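Local coordinates for BugD (Bordetella pertussis Tohama I, PDB 2F5X), which binds aspartic acid in the pocket of a periplasmic binding protein fold and probably serves as a solute receptor of the tripartite tricarboxylate transporter family, at residues L78-H81 against A82-T86; A145-A149 against A150-C154; K294-V297 against P298-A301; G63-Q66 against V67-Q71. All coordinates share one frame; numbering follows the deposited sequence.

Contact 1 (L78-H81 against A82-T86); sequences LLMH and AGFST. With ASP (aspartic acid), chain D.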
ATOM      1  N   LEU A  78      -0.617  -7.047 -12.577  1.00 10.25           N
ATOM      2  CA  LEU A  78      -0.006  -6.329 -11.469  1.00  9.29           C
ATOM      3  C   LEU A  78      -1.046  -6.030 -10.405  1.00  9.25           C
ATOM      4  O   LEU A  78      -2.122  -5.539 -10.723  1.00  9.06           O
ATOM      5  CB  LEU A  78       0.584  -5.009 -11.982  1.00  8.97           C
ATOM      6  CG  LEU A  78       1.182  -4.062 -10.940  1.00  8.23           C
ATOM      7  CD1 LEU A  78       2.467  -4.664 -10.372  1.00  8.65           C
ATOM      8  CD2 LEU A  78       1.434  -2.691 -11.571  1.00  8.85           C
ATOM      9  N   LEU A  79      -0.727  -6.334  -9.147  1.00  8.88           N
ATOM     10  CA  LEU A  79      -1.503  -5.798  -8.035  1.00  9.34           C
ATOM     11  C   LEU A  79      -0.604  -4.820  -7.306  1.00  8.92           C
ATOM     12  O   LEU A  79       0.416  -5.207  -6.732  1.00  9.57           O
ATOM     13  CB  LEU A  79      -2.008  -6.887  -7.078  1.00  9.97           C
ATOM     14  CG  LEU A  79      -2.848  -6.264  -5.943  1.00 11.90           C
ATOM     15  CD1 LEU A  79      -4.293  -5.907  -6.402  1.00 13.75           C
ATOM     16  CD2 LEU A  79      -2.859  -7.136  -4.715  1.00 16.10           C
HETATM   17  N   MSE A  80      -0.968  -3.547  -7.356  1.00  8.43           N
HETATM   18  CA  MSE A  80      -0.128  -2.503  -6.786  1.00  8.27           C
HETATM   19  C   MSE A  80      -1.005  -1.433  -6.148  1.00  8.32           C
HETATM   20  O   MSE A  80      -2.160  -1.264  -6.527  1.00  8.84           O
HETATM   21  CB  MSE A  80       0.782  -1.913  -7.883  1.00  8.44           C
HETATM   22  CG  MSE A  80       1.806  -0.855  -7.419  1.00  8.83           C
HETATM   23 SE   MSE A  80       2.898  -1.384  -5.883  1.00  9.60          SE
HETATM   24  CE  MSE A  80       3.730   0.368  -5.552  1.00  8.47           C
ATOM     25  N   HIS A  81      -0.438  -0.714  -5.187  1.00  7.91           N
ATOM     26  CA  HIS A  81      -1.173   0.290  -4.436  1.00  7.46           C
ATOM     27  C   HIS A  81      -0.834   1.714  -4.866  1.00  7.55           C
ATOM     28  O   HIS A  81      -0.179   1.913  -5.898  1.00  7.75           O
ATOM     29  CB  HIS A  81      -0.996   0.065  -2.930  1.00  7.49           C
ATOM     30  CG  HIS A  81       0.419   0.161  -2.442  1.00  8.05           C
ATOM     31  ND1 HIS A  81       1.264   1.202  -2.776  1.00  8.03           N
ATOM     32  CD2 HIS A  81       1.120  -0.637  -1.603  1.00  8.78           C
ATOM     33  CE1 HIS A  81       2.423   1.039  -2.162  1.00  7.97           C
ATOM     34  NE2 HIS A  81       2.363  -0.071  -1.445  1.00  8.19           N
ATOM     35  N   ALA A  82      -1.293   2.692  -4.084  1.00  7.82           N
ATOM     36  CA  ALA A  82      -1.122   4.119  -4.378  1.00  7.85           C
ATOM     37  C   ALA A  82       0.324   4.541  -4.670  1.00  8.18           C
ATOM     38  O   ALA A  82       0.556   5.592  -5.275  1.00  8.50           O
ATOM     39  CB  ALA A  82      -1.704   4.968  -3.237  1.00  8.22           C
ATOM     40  N   GLY A  83       1.289   3.735  -4.233  1.00  8.10           N
ATOM     41  CA  GLY A  83       2.690   3.962  -4.574  1.00  8.27           C
ATOM     42  C   GLY A  83       2.914   4.020  -6.076  1.00  7.94           C
ATOM     43  O   GLY A  83       3.854   4.663  -6.546  1.00  7.86           O
ATOM     44  N   PHE A  84       2.042   3.344  -6.831  1.00  8.15           N
ATOM     45  CA  PHE A  84       2.017   3.450  -8.291  1.00  7.54           C
ATOM     46  C   PHE A  84       1.954   4.913  -8.711  1.00  7.63           C
ATOM     47  O   PHE A  84       2.570   5.298  -9.700  1.00  8.11           O
ATOM     48  CB  PHE A  84       0.774   2.715  -8.817  1.00  7.94           C
ATOM     49  CG  PHE A  84       0.655   2.665 -10.309  1.00  8.67           C
ATOM     50  CD1 PHE A  84       1.067   1.532 -11.014  1.00  7.82           C
ATOM     51  CD2 PHE A  84       0.066   3.717 -11.015  1.00  8.32           C
ATOM     52  CE1 PHE A  84       0.914   1.467 -12.410  1.00  9.21           C
ATOM     53  CE2 PHE A  84      -0.079   3.668 -12.406  1.00  9.07           C
ATOM     54  CZ  PHE A  84       0.342   2.545 -13.103  1.00  8.66           C
ATOM     55  N   SER A  85       1.210   5.713  -7.944  1.00  7.35           N
ATOM     56  CA  SER A  85       0.996   7.127  -8.241  1.00  7.99           C
ATOM     57  C   SER A  85       2.012   8.078  -7.601  1.00  8.36           C
ATOM     58  O   SER A  85       2.133   9.229  -8.045  1.00  9.11           O
ATOM     59  CB  SER A  85      -0.447   7.555  -7.900  1.00  8.03           C
ATOM     60  OG  SER A  85      -0.664   7.655  -6.502  1.00  8.26           O
ATOM     61  N   THR A  86       2.735   7.630  -6.570  1.00  8.44           N
ATOM     62  CA  THR A  86       3.763   8.494  -5.974  1.00  8.38           C
ATOM     63  C   THR A  86       5.100   8.380  -6.697  1.00  8.59           C
ATOM     64  O   THR A  86       5.803   9.374  -6.853  1.00  8.46           O
ATOM     65  CB  THR A  86       3.986   8.205  -4.463  1.00  7.99           C
ATOM     66  OG1 THR A  86       4.412   6.841  -4.288  1.00  8.83           O
ATOM     67  CG2 THR A  86       2.678   8.340  -3.672  1.00  8.38           C
TER
HETATM   68  N   ASP D 901       2.366  -2.381   0.663  1.00  7.83           N
HETATM   69  CA  ASP D 901       3.807  -2.701   0.888  1.00  7.79           C
HETATM   70  C   ASP D 901       4.018  -4.181   1.168  1.00  8.12           C
HETATM   71  O   ASP D 901       5.025  -4.570   1.791  1.00  8.63           O
HETATM   72  CB  ASP D 901       4.366  -1.872   2.037  1.00  7.59           C
HETATM   73  CG  ASP D 901       4.408  -0.400   1.718  1.00  7.57           C
HETATM   74  OD1 ASP D 901       4.636   0.393   2.661  1.00  7.40           O
HETATM   75  OD2 ASP D 901       4.229   0.044   0.555  1.00  8.41           O
HETATM   76  OXT ASP D 901       3.166  -4.976   0.769  1.00  8.21           O

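Contact 2 (A145-A149 against A150-C154); sequences AGIGA and ASHLC. With ASP (aspartic acid), chain D.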
ATOM      1  N   ALA A 145       9.253   0.896   3.260  1.00  8.05           N
ATOM      2  CA  ALA A 145       9.465  -0.150   2.263  1.00  7.90           C
ATOM      3  C   ALA A 145      10.053   0.429   0.963  1.00  8.35           C
ATOM      4  O   ALA A 145       9.791  -0.075  -0.138  1.00  7.90           O
ATOM      5  CB  ALA A 145       8.150  -0.935   2.005  1.00  8.37           C
ATOM      6  N   GLY A 146      10.855   1.484   1.120  1.00  8.18           N
ATOM      7  CA  GLY A 146      11.582   2.117   0.019  1.00  7.83           C
ATOM      8  C   GLY A 146      10.844   3.314  -0.553  1.00  7.86           C
ATOM      9  O   GLY A 146       9.628   3.420  -0.394  1.00  7.37           O
ATOM     10  N   ILE A 147      11.576   4.206  -1.221  1.00  8.31           N
ATOM     11  CA  ILE A 147      10.986   5.390  -1.856  1.00  8.36           C
ATOM     12  C   ILE A 147       9.926   4.931  -2.867  1.00  8.24           C
ATOM     13  O   ILE A 147      10.210   4.114  -3.756  1.00  8.92           O
ATOM     14  CB  ILE A 147      12.095   6.237  -2.545  1.00  8.86           C
ATOM     15  CG1 ILE A 147      13.032   6.841  -1.488  1.00 10.34           C
ATOM     16  CG2 ILE A 147      11.478   7.342  -3.411  1.00  9.00           C
ATOM     17  CD1 ILE A 147      14.333   7.371  -2.043  1.00 12.70           C
ATOM     18  N   GLY A 148       8.703   5.434  -2.718  1.00  7.36           N
ATOM     19  CA  GLY A 148       7.588   4.954  -3.532  1.00  7.67           C
ATOM     20  C   GLY A 148       6.584   4.090  -2.783  1.00  7.49           C
ATOM     21  O   GLY A 148       5.491   3.848  -3.288  1.00  8.42           O
ATOM     22  N   ALA A 149       6.942   3.616  -1.590  1.00  7.46           N
ATOM     23  CA  ALA A 149       6.057   2.742  -0.813  1.00  7.38           C
ATOM     24  C   ALA A 149       4.971   3.540  -0.092  1.00  7.30           C
ATOM     25  O   ALA A 149       5.075   4.760   0.043  1.00  7.41           O
ATOM     26  CB  ALA A 149       6.875   1.921   0.200  1.00  7.55           C
ATOM     27  N   ALA A 150       3.946   2.839   0.393  1.00  7.32           N
ATOM     28  CA  ALA A 150       2.902   3.450   1.219  1.00  7.51           C
ATOM     29  C   ALA A 150       3.521   3.958   2.518  1.00  7.64           C
ATOM     30  O   ALA A 150       3.250   5.080   2.965  1.00  7.94           O
ATOM     31  CB  ALA A 150       1.798   2.426   1.516  1.00  7.46           C
ATOM     32  N   SER A 151       4.371   3.126   3.114  1.00  7.20           N
ATOM     33  CA  SER A 151       5.055   3.480   4.349  1.00  7.46           C
ATOM     34  C   SER A 151       6.024   4.638   4.131  1.00  7.28           C
ATOM     35  O   SER A 151       6.316   5.382   5.060  1.00  7.73           O
ATOM     36  CB  SER A 151       5.789   2.261   4.930  1.00  6.84           C
ATOM     37  OG  SER A 151       6.639   1.661   3.963  1.00  8.12           O
ATOM     38  N   HIS A 152       6.515   4.789   2.900  1.00  7.62           N
ATOM     39  CA  HIS A 152       7.365   5.930   2.556  1.00  7.80           C
ATOM     40  C   HIS A 152       6.559   7.228   2.500  1.00  8.00           C
ATOM     41  O   HIS A 152       6.982   8.248   3.058  1.00  8.00           O
ATOM     42  CB  HIS A 152       8.100   5.700   1.233  1.00  8.02           C
ATOM     43  CG  HIS A 152       8.758   6.935   0.696  1.00  8.17           C
ATOM     44  ND1 HIS A 152       8.240   7.656  -0.357  1.00  8.53           N
ATOM     45  CD2 HIS A 152       9.884   7.585   1.083  1.00  7.63           C
ATOM     46  CE1 HIS A 152       9.008   8.708  -0.585  1.00  8.63           C
ATOM     47  NE2 HIS A 152      10.015   8.687   0.275  1.00  8.03           N
ATOM     48  N   LEU A 153       5.411   7.186   1.819  1.00  8.17           N
ATOM     49  CA  LEU A 153       4.524   8.343   1.733  1.00  8.19           C
ATOM     50  C   LEU A 153       4.098   8.807   3.129  1.00  8.08           C
ATOM     51  O   LEU A 153       4.253   9.985   3.484  1.00  8.25           O
ATOM     52  CB  LEU A 153       3.293   8.022   0.868  1.00  8.24           C
ATOM     53  CG  LEU A 153       2.135   9.039   0.930  1.00  9.01           C
ATOM     54  CD1 LEU A 153       2.587  10.420   0.402  1.00 10.85           C
ATOM     55  CD2 LEU A 153       0.947   8.534   0.153  1.00  9.58           C
ATOM     56  N   CYS A 154       3.579   7.885   3.928  1.00  8.55           N
ATOM     57  CA  CYS A 154       3.122   8.240   5.265  1.00  9.00           C
ATOM     58  C   CYS A 154       4.282   8.695   6.139  1.00  8.49           C
ATOM     59  O   CYS A 154       4.148   9.667   6.869  1.00  9.07           O
ATOM     60  CB  CYS A 154       2.391   7.079   5.914  1.00  8.88           C
ATOM     61  SG  CYS A 154       1.654   7.455   7.518  1.00 10.61           S
TER
HETATM   62  N   ASP D 901       2.366  -2.381   0.663  1.00  7.83           N
HETATM   63  CA  ASP D 901       3.807  -2.701   0.888  1.00  7.79           C
HETATM   64  C   ASP D 901       4.018  -4.181   1.168  1.00  8.12           C
HETATM   65  O   ASP D 901       5.025  -4.570   1.791  1.00  8.63           O
HETATM   66  CB  ASP D 901       4.366  -1.872   2.037  1.00  7.59           C
HETATM   67  CG  ASP D 901       4.408  -0.400   1.718  1.00  7.57           C
HETATM   68  OD1 ASP D 901       4.636   0.393   2.661  1.00  7.40           O
HETATM   69  OD2 ASP D 901       4.229   0.044   0.555  1.00  8.41           O
HETATM   70  OXT ASP D 901       3.166  -4.976   0.769  1.00  8.21           O
HETATM   71  O   HOH W   1       5.663   6.921  -1.704  1.00  9.25           O

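Contact 3 (K294-V297 against P298-A301); sequences KQQV and PQWA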
ATOM      1  N   LYS A 294      -5.173   9.360 -12.552  1.00 11.43           N
ATOM      2  CA  LYS A 294      -5.174  10.711 -13.110  1.00 11.95           C
ATOM      3  C   LYS A 294      -5.243  11.781 -12.020  1.00 11.93           C
ATOM      4  O   LYS A 294      -4.554  12.803 -12.112  1.00 12.06           O
ATOM      5  CB  LYS A 294      -6.345  10.877 -14.101  1.00 12.23           C
ATOM      6  CG  LYS A 294      -6.456  12.271 -14.724  1.00 15.68           C
ATOM      7  CD  LYS A 294      -7.700  12.407 -15.594  1.00 18.56           C
ATOM      8  CE  LYS A 294      -7.975  13.870 -15.971  1.00 21.49           C
ATOM      9  NZ  LYS A 294      -9.360  14.049 -16.508  1.00 24.04           N
ATOM     10  N   GLN A 295      -6.056  11.539 -10.994  1.00 11.54           N
ATOM     11  CA  GLN A 295      -6.204  12.481  -9.885  1.00 11.78           C
ATOM     12  C   GLN A 295      -5.010  12.400  -8.932  1.00 11.43           C
ATOM     13  O   GLN A 295      -4.531  13.422  -8.435  1.00 11.80           O
ATOM     14  CB  GLN A 295      -7.509  12.212  -9.122  1.00 12.11           C
ATOM     15  CG  GLN A 295      -7.861  13.271  -8.069  1.00 12.76           C
ATOM     16  CD  GLN A 295      -7.085  13.100  -6.770  1.00 14.80           C
ATOM     17  OE1 GLN A 295      -6.698  11.984  -6.407  1.00 15.57           O
ATOM     18  NE2 GLN A 295      -6.846  14.208  -6.074  1.00 15.16           N
ATOM     19  N   GLN A 296      -4.525  11.186  -8.696  1.00 11.19           N
ATOM     20  CA  GLN A 296      -3.554  10.955  -7.628  1.00 10.99           C
ATOM     21  C   GLN A 296      -2.129  11.399  -7.930  1.00 11.53           C
ATOM     22  O   GLN A 296      -1.443  11.929  -7.044  1.00 11.44           O
ATOM     23  CB  GLN A 296      -3.570   9.489  -7.197  1.00 10.79           C
ATOM     24  CG  GLN A 296      -4.806   9.124  -6.372  1.00 11.37           C
ATOM     25  CD  GLN A 296      -4.627   9.449  -4.907  1.00 11.54           C
ATOM     26  OE1 GLN A 296      -3.995   8.689  -4.180  1.00 12.25           O
ATOM     27  NE2 GLN A 296      -5.189  10.574  -4.466  1.00 13.88           N
ATOM     28  N   VAL A 297      -1.675  11.183  -9.165  1.00 11.61           N
ATOM     29  CA  VAL A 297      -0.305  11.560  -9.516  1.00 11.65           C
ATOM     30  C   VAL A 297      -0.044  13.056  -9.239  1.00 11.74           C
ATOM     31  O   VAL A 297       0.887  13.377  -8.502  1.00 11.23           O
ATOM     32  CB  VAL A 297       0.112  11.112 -10.952  1.00 11.78           C
ATOM     33  CG1 VAL A 297       1.516  11.616 -11.284  1.00 11.88           C
ATOM     34  CG2 VAL A 297       0.075   9.579 -11.072  1.00 11.59           C
ATOM     35  N   PRO A 298      -0.863  13.970  -9.768  1.00 12.11           N
ATOM     36  CA  PRO A 298      -0.652  15.396  -9.471  1.00 12.59           C
ATOM     37  C   PRO A 298      -0.843  15.731  -7.987  1.00 12.63           C
ATOM     38  O   PRO A 298      -0.150  16.625  -7.477  1.00 13.34           O
ATOM     39  CB  PRO A 298      -1.703  16.112 -10.332  1.00 12.89           C
ATOM     40  CG  PRO A 298      -2.158  15.102 -11.330  1.00 13.70           C
ATOM     41  CD  PRO A 298      -1.997  13.766 -10.691  1.00 12.15           C
ATOM     42  N   GLN A 299      -1.738  15.023  -7.294  1.00 12.34           N
ATOM     43  CA  GLN A 299      -1.934  15.309  -5.871  1.00 12.61           C
ATOM     44  C   GLN A 299      -0.653  15.052  -5.075  1.00 12.52           C
ATOM     45  O   GLN A 299      -0.178  15.923  -4.335  1.00 12.34           O
ATOM     46  CB  GLN A 299      -3.086  14.503  -5.286  1.00 13.11           C
ATOM     47  CG  GLN A 299      -3.310  14.760  -3.801  1.00 13.83           C
ATOM     48  CD  GLN A 299      -4.333  13.826  -3.202  1.00 16.18           C
ATOM     49  OE1 GLN A 299      -5.494  13.846  -3.595  1.00 18.16           O
ATOM     50  NE2 GLN A 299      -3.910  13.012  -2.246  1.00 18.77           N
ATOM     51  N   TRP A 300      -0.084  13.861  -5.227  1.00 12.21           N
ATOM     52  CA  TRP A 300       1.154  13.558  -4.514  1.00 12.67           C
ATOM     53  C   TRP A 300       2.341  14.377  -5.018  1.00 13.03           C
ATOM     54  O   TRP A 300       3.238  14.704  -4.244  1.00 13.16           O
ATOM     55  CB  TRP A 300       1.445  12.056  -4.528  1.00 12.34           C
ATOM     56  CG  TRP A 300       0.309  11.249  -3.960  1.00 13.90           C
ATOM     57  CD1 TRP A 300      -0.386  10.238  -4.593  1.00 14.05           C
ATOM     58  CD2 TRP A 300      -0.277  11.375  -2.655  1.00 13.84           C
ATOM     59  NE1 TRP A 300      -1.357   9.742  -3.756  1.00 13.89           N
ATOM     60  CE2 TRP A 300      -1.311  10.414  -2.562  1.00 13.68           C
ATOM     61  CE3 TRP A 300      -0.037  12.210  -1.546  1.00 14.89           C
ATOM     62  CZ2 TRP A 300      -2.100  10.259  -1.412  1.00 14.31           C
ATOM     63  CZ3 TRP A 300      -0.826  12.053  -0.398  1.00 15.10           C
ATOM     64  CH2 TRP A 300      -1.844  11.083  -0.348  1.00 13.79           C
ATOM     65  N   ALA A 301       2.325  14.747  -6.301  1.00 13.04           N
ATOM     66  CA  ALA A 301       3.379  15.593  -6.854  1.00 13.67           C
ATOM     67  C   ALA A 301       3.469  16.902  -6.079  1.00 14.19           C
ATOM     68  O   ALA A 301       4.572  17.360  -5.732  1.00 14.28           O
ATOM     69  CB  ALA A 301       3.134  15.859  -8.337  1.00 13.54           C
TER
HETATM   70  O   HOH W   2      -5.847  11.069  -1.275  1.00 27.86           O

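Contact 4 (G63-Q66 against V67-Q71); sequences GTTQ and VARAQ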
ATOM      1  N   GLY A  63       8.798  -4.183  -9.322  1.00  9.63           N
ATOM      2  CA  GLY A  63       7.687  -5.062  -9.647  1.00  9.28           C
ATOM      3  C   GLY A  63       6.741  -4.447 -10.666  1.00  9.45           C
ATOM      4  O   GLY A  63       6.289  -5.115 -11.602  1.00  8.98           O
ATOM      5  N   THR A  64       6.453  -3.162 -10.490  1.00  8.57           N
ATOM      6  CA  THR A  64       5.569  -2.452 -11.410  1.00  8.86           C
ATOM      7  C   THR A  64       6.160  -2.445 -12.810  1.00  9.12           C
ATOM      8  O   THR A  64       5.460  -2.711 -13.798  1.00  9.39           O
ATOM      9  CB  THR A  64       5.323  -1.030 -10.905  1.00  8.35           C
ATOM     10  OG1 THR A  64       4.597  -1.100  -9.664  1.00  9.28           O
ATOM     11  CG2 THR A  64       4.382  -0.270 -11.876  1.00  8.01           C
ATOM     12  N   THR A  65       7.461  -2.172 -12.876  1.00  9.54           N
ATOM     13  CA  THR A  65       8.186  -2.147 -14.133  1.00 10.16           C
ATOM     14  C   THR A  65       8.183  -3.519 -14.794  1.00 10.06           C
ATOM     15  O   THR A  65       8.029  -3.612 -16.020  1.00 10.49           O
ATOM     16  CB  THR A  65       9.625  -1.668 -13.892  1.00 10.14           C
ATOM     17  OG1 THR A  65       9.580  -0.295 -13.500  1.00 11.10           O
ATOM     18  CG2 THR A  65      10.427  -1.642 -15.199  1.00 11.56           C
ATOM     19  N   GLN A  66       8.339  -4.570 -13.985  1.00 10.38           N
ATOM     20  CA  GLN A  66       8.315  -5.932 -14.507  1.00 11.10           C
ATOM     21  C   GLN A  66       7.035  -6.218 -15.295  1.00 11.10           C
ATOM     22  O   GLN A  66       7.088  -6.750 -16.411  1.00 11.51           O
ATOM     23  CB  GLN A  66       8.506  -6.963 -13.396  1.00 11.62           C
ATOM     24  CG  GLN A  66       8.542  -8.382 -13.939  1.00 14.86           C
ATOM     25  CD  GLN A  66       8.701  -9.418 -12.855  1.00 19.49           C
ATOM     26  OE1 GLN A  66       9.697  -9.409 -12.128  1.00 22.43           O
ATOM     27  NE2 GLN A  66       7.727 -10.319 -12.743  1.00 22.57           N
ATOM     28  N   VAL A  67       5.888  -5.865 -14.726  1.00 10.53           N
ATOM     29  CA  VAL A  67       4.629  -6.056 -15.437  1.00 10.09           C
ATOM     30  C   VAL A  67       4.530  -5.115 -16.636  1.00 10.31           C
ATOM     31  O   VAL A  67       4.047  -5.522 -17.702  1.00 10.53           O
ATOM     32  CB  VAL A  67       3.393  -5.949 -14.509  1.00  9.75           C
ATOM     33  CG1 VAL A  67       2.099  -6.187 -15.290  1.00 10.55           C
ATOM     34  CG2 VAL A  67       3.498  -6.964 -13.392  1.00 10.40           C
ATOM     35  N   ALA A  68       5.011  -3.879 -16.498  1.00 10.55           N
ATOM     36  CA  ALA A  68       4.985  -2.958 -17.645  1.00 11.32           C
ATOM     37  C   ALA A  68       5.702  -3.553 -18.860  1.00 11.91           C
ATOM     38  O   ALA A  68       5.280  -3.334 -19.999  1.00 12.46           O
ATOM     39  CB  ALA A  68       5.589  -1.599 -17.284  1.00 10.68           C
ATOM     40  N   ARG A  69       6.766  -4.316 -18.599  1.00 12.31           N
ATOM     41  CA  ARG A  69       7.599  -4.916 -19.641  1.00 13.48           C
ATOM     42  C   ARG A  69       7.229  -6.367 -19.995  1.00 13.38           C
ATOM     43  O   ARG A  69       7.869  -6.982 -20.854  1.00 13.85           O
ATOM     44  CB  ARG A  69       9.074  -4.840 -19.227  1.00 13.76           C
ATOM     45  CG  ARG A  69       9.592  -3.420 -19.051  1.00 16.47           C
ATOM     46  CD  ARG A  69      11.051  -3.338 -18.617  1.00 21.76           C
ATOM     47  NE  ARG A  69      11.949  -3.117 -19.751  1.00 27.97           N
ATOM     48  CZ  ARG A  69      13.008  -3.872 -20.052  1.00 29.83           C
ATOM     49  NH1 ARG A  69      13.324  -4.929 -19.309  1.00 31.92           N
ATOM     50  NH2 ARG A  69      13.750  -3.575 -21.111  1.00 30.58           N
ATOM     51  N   ALA A  70       6.203  -6.910 -19.347  1.00 13.33           N
ATOM     52  CA  ALA A  70       5.812  -8.305 -19.553  1.00 13.28           C
ATOM     53  C   ALA A  70       4.988  -8.481 -20.824  1.00 13.74           C
ATOM     54  O   ALA A  70       4.422  -7.524 -21.336  1.00 13.44           O
ATOM     55  CB  ALA A  70       5.041  -8.822 -18.358  1.00 13.54           C
ATOM     56  N   GLN A  71       4.909  -9.713 -21.315  1.00 13.99           N
ATOM     57  CA  GLN A  71       4.089  -9.992 -22.498  1.00 14.63           C
ATOM     58  C   GLN A  71       2.637  -9.593 -22.218  1.00 15.03           C
ATOM     59  O   GLN A  71       2.094  -9.954 -21.178  1.00 15.08           O
ATOM     60  CB  GLN A  71       4.172 -11.477 -22.880  1.00 15.32           C
ATOM     61  CG  GLN A  71       5.558 -11.932 -23.366  1.00 18.15           C
ATOM     62  CD  GLN A  71       5.973 -11.271 -24.667  1.00 21.59           C
ATOM     63  OE1 GLN A  71       5.153 -11.088 -25.564  1.00 23.11           O
ATOM     64  NE2 GLN A  71       7.252 -10.917 -24.775  1.00 24.07           N
TER

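Contact 1 (L78-H81 against A82-T86)
In the aspartic acid pocket of this periplasmic binding protein, H81 at the end of strand 76-81 turns its side chain back to cap the short helix 83-86. G83 N donates to H81 ND1 over 2.9 Å and lies in the plane of the imidazole. With CG placed between its backbone N and carbonyl carbon (chi1 61°), the ring reaches both this amide and the ligand. As ND1 accepts, NE2 is the donor, to OD2 of the aspartic acid at 2.7 Å, in a bent bond (N-H...O 141°). The capping amide is thus a second-shell group that helps fix how the ring is turned toward the carboxylate, and F25 and H239 add ring contacts around it. The backbone of H81 is used as well: F84 N donates to H81 O at 2.8 Å and closes the turn into the helix. Selenomethionine M80 sets its CE against the G83-F84 peptide, and its CG packs on F84 CB at 4.0 Å. L78 CD2 meets the edge of the F84 ring at CE1, 4.3 Å away, while W242 stacks on that ring. In the first turn A82 O accepts twice, from S85 N and from S85 OG, which comes in the carbonyl plane on a lone pair at 2.7 Å.

Contact 2 (A145-A149 against A150-C154)
S151 and A145 meet where the N terminus of helix 150-162 receives the side-chain carboxylate of the bound aspartic acid, and each carboxylate oxygen is held by the first turn. A150 N donates to ligand OD2 at 2.8 Å, while ligand OD1 is gripped twice, by S151 N at 2.8 Å and by S151 OG at 2.7 Å. The positive end of the helix dipole probably stabilises the ligand's charge here. Beyond the helix, H81, T31, T174 and Q192 also hydrogen-bond the ligand. S151 OG stands between its backbone N and carbonyl carbon (chi1 53°), where it can serve two partners: it donates to ligand OD1 and accepts from A145 N at 2.8 Å. That second bond ties the hydroxyl to the loop that follows strand 141-144. Next outward lies the type II beta turn from G146 to A149, closed by A149 N bonding to G146 O and delivering A149 to the N-cap position. The turn packs on the helix through a CH-pi contact: I147 CA sits 3.7 Å from the centroid of the H152 ring, 10° off its normal, while the side chain of I147 passes across the imidazole. H152 CG lies anti to its backbone N (chi1 168°), which brings the ring face to I147. At the N-cap, A149 O accepts from L153 N at 3.0 Å, weakly from H152 N, and from a water. This water lies in the plane of the H152 imidazole, 3.0 Å from ND1.

Contact 3 (K294-V297 against P298-A301)
P298 packs against K294 and V297 at a kink in helix 286-306, where proline has no N-H for the turn before. Its CD instead lies 3.1 Å from K294 O and presses against V297 CB at 3.4 Å, tighter than usual for two carbons. Next comes Q299, whose backbone N bonds weakly to Q295 O; the side chains bond more firmly. Q295 NE2 donates to Q299 OE1 at 2.8 Å in a nearly straight bond (172°), with the two amides turned 64° apart. Q295 OE1 in turn accepts from Q296 NE2 over 2.8 Å on a lone pair, giving a chain of amides from Q299 through exposed Q295 to buried Q296. A water joins the two ends of this chain, accepting from Q299 NE2 at 2.9 Å and at longer range from Q296 NE2. W300 follows, buried beside S85 and T86 of helix 83-86. Its backbone N restores the regular helix pattern by bonding Q296 O, and its NE1 gives a bent bond to Q296 OE1 at 2.9 Å. Q296 has CG anti to the carbonyl carbon (chi1 -74°) and a bend at chi2, which folds its amide alongside W300. The indole proton comes from above the carbonyl plane, and W238 NE1 donates to the same OE1. Q299 NE2 sits over one face of the indole, toward its rim. A301 N continues the pattern to V297 O at 3.0 Å.

Contact 4 (G63-Q66 against V67-Q71)
V67 CG2 lies 3.8 Å from G63 O on the buried side of the helix, while T65 meets R69 on its outer side. With CG1 anti to the backbone N (chi1 -179°), V67 CG2 is left anti to the carbonyl carbon, and the isopropyl group is buried against L78, F102 and V22. T64 is buried too, its OG1 bonded to G60 O in the turn before. The regular helix ladder runs through V67 N to G63 O at 3.2 Å and A68 N to T64 O at 3.0 Å. The helix, 61-68, forms the connection of a beta-alpha-beta crossover between strands 50-54 and 76-81, which flank strand 19-23 in the sheet, and here it runs out. R69 N still bonds T65 O at 3.0 Å but shares its proton in a weak bond with Q66 O, and A70 N turns to V67 O. On the solvent side the contacts are thin. The T65 and R69 side chains run alongside each other, T65 CG2 touching R69 CD at 3.9 Å. R69 CG lies 3.4 Å from T65 O, while beyond CD the chain bends at chi3 to an exposed guanidinium. T65 OG1 bonds back to T61 O.

How the contacts relate
Contacts 1 and 2 are buried and both hold the side-chain carboxylate of the ligand, sharing its OD2, one through a capped imidazole, the other through backbone amides and a hydroxyl at a helix start. Contacts 3 and 4 are partly buried helix turns further out. In contact 3 amide side chains and an indole do the bonding, whereas contact 4 depends on backbone bonds and apolar packing. Contact 1 links the rest: L78, M80 and F84 rest on T64 and V67 of contact 4, S85 and T86 lie on W300 of contact 3, and H81 reaches A150 of contact 2. L153 of contact 2 also touches W300. Contact 4 meets neither contact 2 nor contact 3.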